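Putative thioesterase (PDB 5UGZ) probably acts as a type II thioesterase that hydrolyses thioesters to release intermediates from the colibactin assembly line of Escherichia coli. Local coordinates at residues T71-F83 and I102-H116. Residues are numbered along the deposited sequence; the frame is centred on the assembly and turned at random.
Sequences TMVDAVADLYQQF and IMAFELVHYILDHGH
Met72 bends its flexible thioether chain so that SD lies 3.7 Å from CG of Met103 and CE reaches CG2 of Ile102. Met103 enters as a knob among Met72, Ala75, Val76 and Leu79, the small Ala75 suiting its methyl end. Val76, level with Leu107, divides its two methyls: CG2 packs on the aliphatic CB of Glu106, whose carboxylate turns to Tyr185 and Lys190, while CG1 makes an off-centre CH-pi contact with the Tyr110 ring. A water joins Ala77 O to Tyr110 OH, 2.7 Å from the latter. The helices cross at -66° on one side of the parallel sheet of an alpha/beta-hydrolase fold, with Leu79 and Met103 resting on Leu29; helix 99-113 starts within the GxSxG sequence of a probable nucleophile elbow. With CG trans to its backbone N (chi1 179°), Tyr80 extends along helix 102-113, meets Tyr110 in an offset edge-to-face pair, the edge of Tyr110 turned toward its face, and stacks with His114, centroids 4.3 Å apart. Its OH hydrogen-bonds His116 NE2 at 2.7 Å, in the imidazole plane, so one tyrosine supplies both ring and hydroxyl. A leucine here would probably leave His116 NE2 without this partner and His114 without its stack. Phe83, whose flat apolar ring suits a buried methyl, takes Ile111 CD1 over one face, 9° off the normal, and turns an edge toward the His116 face, planes nearly perpendicular.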
# COMPACT_ATOMS: atom_id res chain seq x y z
N THR A 71 -6.18 15.12 -3.28
CA THR A 71 -6.96 14.05 -3.89
C THR A 71 -6.07 12.90 -4.36
O THR A 71 -4.88 13.09 -4.62
CB THR A 71 -7.78 14.56 -5.08
OG1 THR A 71 -7.03 15.54 -5.80
CG2 THR A 71 -9.08 15.19 -4.60
N MET A 72 -6.65 11.71 -4.46
CA MET A 72 -5.92 10.53 -4.90
C MET A 72 -5.08 10.82 -6.13
O MET A 72 -3.94 10.36 -6.24
CB MET A 72 -6.88 9.38 -5.18
CG MET A 72 -6.21 8.12 -5.75
SD MET A 72 -5.20 7.27 -4.52
CE MET A 72 -6.43 6.89 -3.28
N VAL A 73 -5.61 11.60 -7.07
CA VAL A 73 -4.83 11.85 -8.27
C VAL A 73 -3.63 12.72 -7.96
O VAL A 73 -2.55 12.52 -8.52
CB VAL A 73 -5.70 12.47 -9.38
CG1 VAL A 73 -6.21 13.82 -8.98
CG2 VAL A 73 -4.85 12.62 -10.62
N ASP A 74 -3.79 13.70 -7.06
CA ASP A 74 -2.65 14.52 -6.65
C ASP A 74 -1.63 13.71 -5.86
O ASP A 74 -0.42 13.91 -6.01
CB ASP A 74 -3.10 15.70 -5.80
CG ASP A 74 -3.88 16.72 -6.58
OD1 ASP A 74 -4.58 17.54 -5.95
OD2 ASP A 74 -3.79 16.70 -7.81
N ALA A 75 -2.11 12.83 -4.99
CA ALA A 75 -1.21 11.98 -4.23
C ALA A 75 -0.43 11.03 -5.13
O ALA A 75 0.74 10.74 -4.85
CB ALA A 75 -2.00 11.21 -3.18
N VAL A 76 -1.04 10.56 -6.22
CA VAL A 76 -0.35 9.68 -7.16
C VAL A 76 0.73 10.44 -7.94
O VAL A 76 1.84 9.95 -8.13
CB VAL A 76 -1.35 9.00 -8.11
CG1 VAL A 76 -0.60 8.33 -9.22
CG2 VAL A 76 -2.19 7.99 -7.36
N ALA A 77 0.40 11.64 -8.42
CA ALA A 77 1.40 12.49 -9.07
C ALA A 77 2.57 12.80 -8.14
O ALA A 77 3.72 12.85 -8.57
CB ALA A 77 0.74 13.79 -9.54
N ASP A 78 2.27 13.04 -6.86
CA ASP A 78 3.30 13.28 -5.84
C ASP A 78 4.25 12.10 -5.73
O ASP A 78 5.47 12.27 -5.75
CB ASP A 78 2.60 13.60 -4.51
CG ASP A 78 3.56 13.85 -3.36
OD1 ASP A 78 4.21 14.91 -3.33
OD2 ASP A 78 3.61 13.00 -2.45
N LEU A 79 3.71 10.88 -5.62
CA LEU A 79 4.56 9.69 -5.49
C LEU A 79 5.35 9.41 -6.77
O LEU A 79 6.52 9.01 -6.70
CB LEU A 79 3.74 8.47 -5.12
CG LEU A 79 3.31 8.46 -3.66
CD1 LEU A 79 2.42 7.27 -3.40
CD2 LEU A 79 4.51 8.46 -2.74
N TYR A 80 4.74 9.62 -7.95
CA TYR A 80 5.49 9.47 -9.18
C TYR A 80 6.75 10.33 -9.19
O TYR A 80 7.80 9.90 -9.67
CB TYR A 80 4.62 9.81 -10.39
CG TYR A 80 5.41 9.67 -11.67
CD1 TYR A 80 5.72 8.41 -12.18
CD2 TYR A 80 5.89 10.79 -12.34
CE1 TYR A 80 6.47 8.27 -13.34
CE2 TYR A 80 6.64 10.65 -13.50
CZ TYR A 80 6.91 9.39 -13.99
OH TYR A 80 7.65 9.24 -15.13
N GLN A 81 6.66 11.57 -8.69
CA GLN A 81 7.85 12.41 -8.58
C GLN A 81 8.89 11.76 -7.67
O GLN A 81 10.10 11.89 -7.90
CB GLN A 81 7.48 13.81 -8.07
CG GLN A 81 6.70 14.68 -9.04
CD GLN A 81 7.32 14.72 -10.43
OE1 GLN A 81 8.50 14.40 -10.60
NE2 GLN A 81 6.52 15.09 -11.42
N GLN A 82 8.45 11.07 -6.62
CA GLN A 82 9.38 10.31 -5.80
C GLN A 82 9.99 9.16 -6.59
O GLN A 82 11.21 9.00 -6.65
CB GLN A 82 8.67 9.78 -4.55
CG GLN A 82 7.87 10.82 -3.80
CD GLN A 82 8.64 12.09 -3.62
OE1 GLN A 82 9.78 12.06 -3.16
NE2 GLN A 82 8.05 13.22 -4.02
N PHE A 83 9.12 8.36 -7.22
CA PHE A 83 9.53 7.22 -8.03
C PHE A 83 10.66 7.59 -8.98
O PHE A 83 11.66 6.85 -9.07
CB PHE A 83 8.29 6.72 -8.78
CG PHE A 83 8.56 5.72 -9.87
CD1 PHE A 83 8.75 4.38 -9.57
CD2 PHE A 83 8.59 6.12 -11.19
CE1 PHE A 83 8.98 3.48 -10.55
CE2 PHE A 83 8.82 5.20 -12.18
CZ PHE A 83 9.02 3.89 -11.87
N ILE A 102 -4.12 0.76 -2.91
CA ILE A 102 -4.89 1.53 -3.89
C ILE A 102 -3.98 2.50 -4.61
O ILE A 102 -4.07 2.69 -5.83
CB ILE A 102 -6.05 2.29 -3.20
CG1 ILE A 102 -7.14 1.33 -2.71
CG2 ILE A 102 -6.64 3.31 -4.15
CD1 ILE A 102 -7.85 0.55 -3.81
N MET A 103 -3.09 3.16 -3.87
CA MET A 103 -2.12 4.06 -4.48
C MET A 103 -1.14 3.31 -5.37
O MET A 103 -0.79 3.80 -6.44
CB MET A 103 -1.40 4.86 -3.40
CG MET A 103 -2.32 5.82 -2.66
SD MET A 103 -1.54 7.14 -1.70
CE MET A 103 -0.62 8.00 -2.96
N ALA A 104 -0.70 2.13 -4.94
CA ALA A 104 0.15 1.30 -5.81
C ALA A 104 -0.57 0.96 -7.11
O ALA A 104 0.04 1.00 -8.19
CB ALA A 104 0.57 0.03 -5.08
N PHE A 105 -1.85 0.61 -7.03
CA PHE A 105 -2.60 0.29 -8.24
C PHE A 105 -2.68 1.49 -9.17
O PHE A 105 -2.45 1.37 -10.38
CB PHE A 105 -4.01 -0.17 -7.88
CG PHE A 105 -4.89 -0.39 -9.08
CD1 PHE A 105 -4.79 -1.56 -9.83
CD2 PHE A 105 -5.80 0.57 -9.47
CE1 PHE A 105 -5.60 -1.75 -10.95
CE2 PHE A 105 -6.61 0.40 -10.57
CZ PHE A 105 -6.51 -0.77 -11.32
N GLU A 106 -3.06 2.65 -8.64
CA GLU A 106 -3.22 3.85 -9.45
C GLU A 106 -1.87 4.35 -9.97
O GLU A 106 -1.78 4.85 -11.09
CB GLU A 106 -3.92 4.93 -8.61
CG GLU A 106 -5.40 4.60 -8.29
CD GLU A 106 -6.29 4.59 -9.53
OE1 GLU A 106 -5.96 5.32 -10.47
OE2 GLU A 106 -7.30 3.86 -9.59
N LEU A 107 -0.82 4.20 -9.16
CA LEU A 107 0.53 4.62 -9.53
C LEU A 107 1.12 3.80 -10.68
O LEU A 107 1.81 4.35 -11.53
CB LEU A 107 1.44 4.53 -8.31
CG LEU A 107 2.91 4.84 -8.57
CD1 LEU A 107 3.06 6.24 -9.15
CD2 LEU A 107 3.71 4.67 -7.29
N VAL A 108 0.89 2.48 -10.69
CA VAL A 108 1.45 1.67 -11.77
C VAL A 108 0.83 2.09 -13.10
O VAL A 108 1.54 2.27 -14.10
CB VAL A 108 1.27 0.15 -11.51
CG1 VAL A 108 -0.19 -0.27 -11.44
CG2 VAL A 108 1.98 -0.65 -12.61
N HIS A 109 -0.48 2.27 -13.14
CA HIS A 109 -1.09 2.72 -14.38
C HIS A 109 -0.62 4.11 -14.77
O HIS A 109 -0.48 4.40 -15.96
CB HIS A 109 -2.61 2.66 -14.27
CG HIS A 109 -3.16 1.26 -14.33
ND1 HIS A 109 -3.35 0.59 -15.51
CD2 HIS A 109 -3.56 0.41 -13.35
CE1 HIS A 109 -3.84 -0.61 -15.26
NE2 HIS A 109 -3.98 -0.74 -13.96
N TYR A 110 -0.34 4.98 -13.79
CA TYR A 110 0.18 6.32 -14.07
C TYR A 110 1.61 6.24 -14.60
O TYR A 110 2.00 7.03 -15.47
CB TYR A 110 0.10 7.15 -12.78
CG TYR A 110 0.52 8.62 -12.83
CD1 TYR A 110 -0.41 9.63 -13.06
CD2 TYR A 110 1.84 8.99 -12.57
CE1 TYR A 110 -0.04 10.97 -13.06
CE2 TYR A 110 2.22 10.32 -12.58
CZ TYR A 110 1.27 11.30 -12.84
OH TYR A 110 1.65 12.62 -12.85
N ILE A 111 2.41 5.31 -14.07
CA ILE A 111 3.74 5.05 -14.62
C ILE A 111 3.61 4.59 -16.07
O ILE A 111 4.28 5.11 -16.97
CB ILE A 111 4.47 4.01 -13.74
CG1 ILE A 111 4.89 4.63 -12.40
CG2 ILE A 111 5.66 3.37 -14.48
CD1 ILE A 111 5.21 3.61 -11.31
N LEU A 112 2.73 3.61 -16.31
CA LEU A 112 2.51 3.12 -17.67
C LEU A 112 2.02 4.22 -18.61
O LEU A 112 2.48 4.31 -19.75
CB LEU A 112 1.53 1.94 -17.64
CG LEU A 112 2.11 0.58 -17.20
CD1 LEU A 112 1.00 -0.40 -16.95
CD2 LEU A 112 3.04 0.04 -18.24
N ASP A 113 1.09 5.07 -18.15
CA ASP A 113 0.67 6.24 -18.93
C ASP A 113 1.84 7.15 -19.31
O ASP A 113 1.73 7.92 -20.27
CB ASP A 113 -0.34 7.11 -18.18
CG ASP A 113 -1.65 6.41 -17.95
OD1 ASP A 113 -1.92 5.40 -18.62
OD2 ASP A 113 -2.41 6.89 -17.08
N HIS A 114 2.93 7.11 -18.55
CA HIS A 114 4.12 7.90 -18.87
C HIS A 114 5.06 7.20 -19.85
O HIS A 114 6.00 7.82 -20.34
CB HIS A 114 4.86 8.26 -17.58
CG HIS A 114 4.31 9.47 -16.89
ND1 HIS A 114 3.13 9.44 -16.19
CD2 HIS A 114 4.76 10.74 -16.83
CE1 HIS A 114 2.89 10.65 -15.70
NE2 HIS A 114 3.86 11.45 -16.08
N GLY A 115 4.83 5.94 -20.16
CA GLY A 115 5.68 5.24 -21.08
C GLY A 115 6.79 4.43 -20.47
O GLY A 115 7.75 4.10 -21.19
N HIS A 116 6.72 4.10 -19.19
CA HIS A 116 7.67 3.19 -18.58
C HIS A 116 7.23 1.75 -18.84
O HIS A 116 6.09 1.49 -19.21
CB HIS A 116 7.78 3.44 -17.08
CG HIS A 116 8.28 4.81 -16.74
ND1 HIS A 116 9.62 5.13 -16.71
CD2 HIS A 116 7.61 5.94 -16.40
CE1 HIS A 116 9.76 6.40 -16.37
NE2 HIS A 116 8.56 6.92 -16.18
O HOH W 1 3.82 13.44 -11.38